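Local coordinates for epimerase domain-containing protein (Bacillus cereus HuA2-4, PDB 6ZLK) that probably interconverts UDP-glucuronic acid and UDP-galacturonic acid by NAD-dependent epimerisation at C4 of the sugar, at residues L68-L81 with A112-I124. Residues are numbered along the deposited sequence; the frame is centred on the assembly and turned at random.
Sequences LSKLLQDIDVVYHL and ACKHIKLDKFIHI. With NAD (nicotinamide-adenine-dinucleotide), chain E.
Leu68 and Leu72, one turn apart on helix 68-72, close on Ala112 near the end of helix 96-113. Leu72 CD1 presses tightly on Ala112 CB (3.4 Å) and also reaches Cys113 SG, while Ile116 CD1 lies against Leu72 CB and carbonyl. Leu118 CD2 touches the carbonyl oxygens of Ile75 and Asp76. Asp76 O accepts from Asp119 N (2.8 Å), and a water within bonding distance of Asp76 OD1 and Asp119 OD1 probably eases the closeness of the two carboxylates; Asp76 OD2 binds the Lys2 amide. From here strands 77-80 and 120-124 run parallel, 7° apart, neighbours joined through helix 96-113 in a beta-alpha-beta crossover of the Rossmann-fold sheet. Val78 N donates to Lys120 O, and Val78 O accepts from Ile122 N (2.7 Å); Val78 CB and CG1 touch Phe121 CD2 and CE2. On the opposite face, the Tyr79 ring runs alongside Ile122, Tyr79 CE1 3.5 Å from Ile122 CD1, its hydroxyl bound to Thr225 O. Both histidines carry CG trans to the main-chain N (chi1 near 180°), which extends the His80 and His123 rings together, rim to rim, planes at 57°; Thr6 and Thr106 hold the two His80 nitrogens. Leu81 CD1 meets Ile124 CG1; Leu81 O accepts a hydrogen bond from NAD O3D (2.9 Å), and Ile124 CG2 packs on the same ribose.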
# COMPACT_ATOMS: atom_id res chain seq x y z
N LEU A 68 -18.18 7.05 -13.15
CA LEU A 68 -16.93 7.77 -13.44
C LEU A 68 -16.75 7.95 -14.94
O LEU A 68 -16.11 8.92 -15.32
CB LEU A 68 -15.76 7.04 -12.80
CG LEU A 68 -15.79 7.02 -11.26
CD1 LEU A 68 -14.56 6.31 -10.71
CD2 LEU A 68 -15.84 8.43 -10.71
N SER A 69 -17.34 7.08 -15.76
CA SER A 69 -17.34 7.26 -17.23
C SER A 69 -18.01 8.59 -17.58
O SER A 69 -17.40 9.40 -18.30
CB SER A 69 -17.99 6.10 -17.94
OG SER A 69 -18.21 6.46 -19.30
N LYS A 70 -19.22 8.83 -17.09
CA LYS A 70 -19.94 10.12 -17.24
C LYS A 70 -19.11 11.27 -16.68
O LYS A 70 -19.02 12.32 -17.34
N LEU A 71 -18.56 11.13 -15.47
CA LEU A 71 -17.86 12.24 -14.79
C LEU A 71 -16.65 12.67 -15.63
O LEU A 71 -16.38 13.89 -15.69
CB LEU A 71 -17.42 11.77 -13.41
CG LEU A 71 -16.81 12.84 -12.52
CD1 LEU A 71 -17.81 13.95 -12.27
CD2 LEU A 71 -16.34 12.23 -11.22
N LEU A 72 -15.93 11.72 -16.21
CA LEU A 72 -14.59 12.04 -16.75
C LEU A 72 -14.63 12.34 -18.25
O LEU A 72 -13.59 12.67 -18.81
CB LEU A 72 -13.67 10.85 -16.45
CG LEU A 72 -13.15 10.76 -15.01
CD1 LEU A 72 -12.57 9.39 -14.74
CD2 LEU A 72 -12.10 11.85 -14.78
N GLN A 73 -15.77 12.17 -18.92
CA GLN A 73 -15.82 12.17 -20.41
C GLN A 73 -15.25 13.49 -20.99
O GLN A 73 -14.62 13.42 -22.07
CB GLN A 73 -17.25 11.89 -20.90
CG GLN A 73 -18.26 12.99 -20.55
CD GLN A 73 -19.70 12.52 -20.59
OE1 GLN A 73 -20.05 11.56 -21.28
NE2 GLN A 73 -20.56 13.20 -19.84
N ASP A 74 -15.48 14.64 -20.35
CA ASP A 74 -15.02 15.95 -20.87
C ASP A 74 -13.88 16.55 -20.00
O ASP A 74 -13.59 17.76 -20.13
CB ASP A 74 -16.22 16.88 -21.04
CG ASP A 74 -16.95 17.11 -19.72
OD1 ASP A 74 -16.56 16.41 -18.71
OD2 ASP A 74 -17.89 17.97 -19.69
N ILE A 75 -13.22 15.75 -19.17
CA ILE A 75 -12.18 16.24 -18.23
C ILE A 75 -10.80 16.21 -18.89
O ILE A 75 -10.46 15.16 -19.51
CB ILE A 75 -12.18 15.40 -16.95
CG1 ILE A 75 -13.54 15.51 -16.27
CG2 ILE A 75 -11.01 15.79 -16.08
CD1 ILE A 75 -13.88 16.91 -15.83
N ASP A 76 -10.07 17.29 -18.80
CA ASP A 76 -8.66 17.40 -19.27
C ASP A 76 -7.66 17.02 -18.18
O ASP A 76 -6.59 16.56 -18.47
CB ASP A 76 -8.38 18.82 -19.76
CG ASP A 76 -9.28 19.16 -20.93
OD1 ASP A 76 -9.23 18.42 -21.91
OD2 ASP A 76 -10.09 20.07 -20.82
N VAL A 77 -7.91 17.40 -16.94
CA VAL A 77 -6.97 17.32 -15.81
C VAL A 77 -7.76 16.84 -14.60
O VAL A 77 -8.87 17.36 -14.33
CB VAL A 77 -6.29 18.67 -15.51
CG1 VAL A 77 -5.45 18.60 -14.26
CG2 VAL A 77 -5.47 19.11 -16.71
N VAL A 78 -7.21 15.89 -13.90
CA VAL A 78 -7.73 15.47 -12.57
C VAL A 78 -6.77 15.88 -11.49
O VAL A 78 -5.58 15.66 -11.63
CB VAL A 78 -7.97 13.95 -12.48
CG1 VAL A 78 -8.43 13.60 -11.06
CG2 VAL A 78 -8.94 13.50 -13.56
N TYR A 79 -7.26 16.63 -10.52
CA TYR A 79 -6.59 16.82 -9.22
C TYR A 79 -7.25 15.90 -8.22
O TYR A 79 -8.43 16.09 -7.86
CB TYR A 79 -6.70 18.25 -8.74
CG TYR A 79 -5.72 19.20 -9.35
CD1 TYR A 79 -4.39 19.24 -8.95
CD2 TYR A 79 -6.14 20.18 -10.23
CE1 TYR A 79 -3.53 20.19 -9.47
CE2 TYR A 79 -5.31 21.13 -10.75
CZ TYR A 79 -3.98 21.15 -10.36
OH TYR A 79 -3.17 22.14 -10.85
N HIS A 80 -6.52 14.89 -7.78
CA HIS A 80 -7.10 13.86 -6.91
C HIS A 80 -6.68 14.14 -5.46
O HIS A 80 -5.60 13.75 -5.01
CB HIS A 80 -6.76 12.47 -7.42
CG HIS A 80 -7.24 11.46 -6.48
ND1 HIS A 80 -8.47 11.56 -5.85
CD2 HIS A 80 -6.71 10.26 -6.13
CE1 HIS A 80 -8.62 10.49 -5.08
NE2 HIS A 80 -7.55 9.64 -5.26
N LEU A 81 -7.52 14.86 -4.72
CA LEU A 81 -7.26 15.19 -3.32
C LEU A 81 -8.15 14.38 -2.36
O LEU A 81 -7.88 14.40 -1.14
CB LEU A 81 -7.47 16.67 -3.05
CG LEU A 81 -6.31 17.57 -3.51
CD1 LEU A 81 -6.24 17.75 -5.00
CD2 LEU A 81 -6.40 18.94 -2.85
N ALA A 112 -10.92 4.37 -14.60
CA ALA A 112 -11.84 5.17 -15.43
C ALA A 112 -11.02 6.02 -16.39
O ALA A 112 -11.46 6.30 -17.50
CB ALA A 112 -12.73 6.01 -14.54
N CYS A 113 -9.79 6.37 -16.01
CA CYS A 113 -8.92 7.24 -16.83
C CYS A 113 -8.24 6.47 -17.97
O CYS A 113 -7.71 7.13 -18.90
CB CYS A 113 -7.91 7.97 -15.95
SG CYS A 113 -8.73 9.25 -14.97
N LYS A 114 -8.28 5.15 -17.97
CA LYS A 114 -7.82 4.32 -19.13
C LYS A 114 -8.63 4.70 -20.39
O LYS A 114 -8.05 4.61 -21.50
CB LYS A 114 -8.03 2.83 -18.87
CG LYS A 114 -7.18 2.24 -17.76
CD LYS A 114 -7.50 0.78 -17.41
CE LYS A 114 -7.23 -0.19 -18.54
NZ LYS A 114 -7.92 -1.49 -18.30
N HIS A 115 -9.91 5.06 -20.25
CA HIS A 115 -10.90 5.22 -21.35
C HIS A 115 -11.01 6.68 -21.80
O HIS A 115 -11.99 7.00 -22.50
CB HIS A 115 -12.30 4.72 -20.92
CG HIS A 115 -12.25 3.33 -20.41
ND1 HIS A 115 -12.42 3.03 -19.07
CD2 HIS A 115 -11.93 2.16 -21.03
CE1 HIS A 115 -12.26 1.74 -18.89
NE2 HIS A 115 -11.96 1.18 -20.08
N ILE A 116 -10.07 7.54 -21.42
CA ILE A 116 -10.06 8.97 -21.85
C ILE A 116 -8.63 9.36 -22.16
O ILE A 116 -7.75 8.50 -21.99
CB ILE A 116 -10.73 9.85 -20.79
CG1 ILE A 116 -9.93 9.92 -19.49
CG2 ILE A 116 -12.15 9.40 -20.54
CD1 ILE A 116 -10.39 11.01 -18.58
N LYS A 117 -8.39 10.58 -22.64
CA LYS A 117 -6.99 10.98 -22.93
C LYS A 117 -6.67 12.22 -22.09
O LYS A 117 -6.61 13.30 -22.65
CB LYS A 117 -6.79 11.20 -24.43
CG LYS A 117 -6.87 9.91 -25.24
CD LYS A 117 -6.46 10.06 -26.69
CE LYS A 117 -5.94 8.76 -27.28
NZ LYS A 117 -5.88 8.80 -28.76
N LEU A 118 -6.44 12.04 -20.80
CA LEU A 118 -6.16 13.18 -19.92
C LEU A 118 -4.88 13.86 -20.38
O LEU A 118 -3.92 13.15 -20.86
CB LEU A 118 -5.91 12.77 -18.46
CG LEU A 118 -7.10 12.34 -17.65
CD1 LEU A 118 -6.61 11.82 -16.30
CD2 LEU A 118 -8.08 13.49 -17.51
N ASP A 119 -4.79 15.13 -20.06
CA ASP A 119 -3.49 15.84 -20.02
C ASP A 119 -2.67 15.37 -18.81
O ASP A 119 -1.49 15.08 -18.96
CB ASP A 119 -3.69 17.34 -19.94
CG ASP A 119 -4.37 17.95 -21.16
OD1 ASP A 119 -4.48 17.26 -22.20
OD2 ASP A 119 -4.77 19.13 -21.07
N LYS A 120 -3.25 15.37 -17.62
CA LYS A 120 -2.51 15.11 -16.37
C LYS A 120 -3.49 14.55 -15.36
O LYS A 120 -4.66 15.01 -15.33
CB LYS A 120 -1.86 16.34 -15.72
CG LYS A 120 -0.66 16.87 -16.46
CD LYS A 120 -0.07 18.10 -15.87
CE LYS A 120 1.28 18.38 -16.49
NZ LYS A 120 1.59 19.82 -16.44
N PHE A 121 -2.99 13.59 -14.61
CA PHE A 121 -3.67 13.04 -13.42
C PHE A 121 -2.79 13.38 -12.25
O PHE A 121 -1.73 12.77 -12.07
CB PHE A 121 -3.90 11.54 -13.54
CG PHE A 121 -4.66 10.96 -12.39
CD1 PHE A 121 -4.08 10.67 -11.18
CD2 PHE A 121 -5.98 10.62 -12.56
CE1 PHE A 121 -4.81 10.12 -10.13
CE2 PHE A 121 -6.71 10.01 -11.56
CZ PHE A 121 -6.14 9.81 -10.32
N ILE A 122 -3.15 14.45 -11.53
CA ILE A 122 -2.31 15.04 -10.48
C ILE A 122 -2.79 14.49 -9.14
O ILE A 122 -3.84 14.90 -8.67
CB ILE A 122 -2.28 16.56 -10.53
CG1 ILE A 122 -1.87 17.07 -11.92
CG2 ILE A 122 -1.35 17.11 -9.47
CD1 ILE A 122 -2.00 18.55 -12.12
N HIS A 123 -2.03 13.56 -8.62
CA HIS A 123 -2.36 12.78 -7.40
C HIS A 123 -1.72 13.42 -6.20
O HIS A 123 -0.48 13.54 -6.17
CB HIS A 123 -1.94 11.32 -7.60
CG HIS A 123 -2.20 10.50 -6.41
ND1 HIS A 123 -3.39 9.84 -6.25
CD2 HIS A 123 -1.44 10.21 -5.33
CE1 HIS A 123 -3.37 9.21 -5.08
NE2 HIS A 123 -2.18 9.41 -4.49
N ILE A 124 -2.49 13.79 -5.20
CA ILE A 124 -1.95 14.43 -4.01
C ILE A 124 -1.66 13.39 -2.94
O ILE A 124 -2.54 12.59 -2.59
CB ILE A 124 -2.89 15.54 -3.52
CG1 ILE A 124 -2.62 16.84 -4.28
CG2 ILE A 124 -2.68 15.72 -2.04
CD1 ILE A 124 -2.58 16.74 -5.73
PA NAD E . -9.99 17.13 3.91
O1A NAD E . -10.47 16.01 4.75
O2A NAD E . -10.25 18.54 4.32
O5B NAD E . -10.38 16.98 2.39
C5B NAD E . -10.55 15.71 1.72
C4B NAD E . -11.95 15.62 1.16
O4B NAD E . -12.08 14.35 0.49
C3B NAD E . -13.05 15.70 2.20
O3B NAD E . -13.81 16.90 2.14
C2B NAD E . -13.84 14.40 1.98
O2B NAD E . -15.24 14.50 2.12
C1B NAD E . -13.46 14.03 0.54
N9A NAD E . -13.55 12.61 0.24
C8A NAD E . -12.96 11.57 0.91
N7A NAD E . -13.24 10.40 0.40
C5A NAD E . -14.14 10.69 -0.62
C6A NAD E . -14.86 9.90 -1.52
N6A NAD E . -14.85 8.55 -1.52
N1A NAD E . -15.63 10.52 -2.45
C2A NAD E . -15.68 11.87 -2.45
N3A NAD E . -15.09 12.73 -1.60
C4A NAD E . -14.32 12.08 -0.74
O3 NAD E . -8.40 16.90 3.87
PN NAD E . -7.22 17.92 3.35
O1N NAD E . -6.47 18.33 4.53
O2N NAD E . -7.83 18.88 2.44
O5D NAD E . -6.35 16.92 2.50
C5D NAD E . -6.52 16.90 1.13
C4D NAD E . -5.51 15.94 0.56
O4D NAD E . -4.18 16.39 0.86
C3D NAD E . -5.62 14.50 1.09
O3D NAD E . -5.37 13.58 0.01
C2D NAD E . -4.46 14.39 2.08
O2D NAD E . -4.07 13.03 2.29
C1D NAD E . -3.47 15.33 1.41
N1N NAD E . -2.54 15.96 2.33
C2N NAD E . -2.96 16.90 3.23
C3N NAD E . -2.08 17.47 4.07
C7N NAD E . -2.51 18.44 5.11
O7N NAD E . -1.62 18.90 5.81
N7N NAD E . -3.80 18.80 5.18
C4N NAD E . -0.71 17.17 3.95
C5N NAD E . -0.32 16.10 3.14
C6N NAD E . -1.24 15.55 2.31
O HOH W 1 -7.43 16.42 -22.53
O HOH W 2 -5.61 12.02 -2.87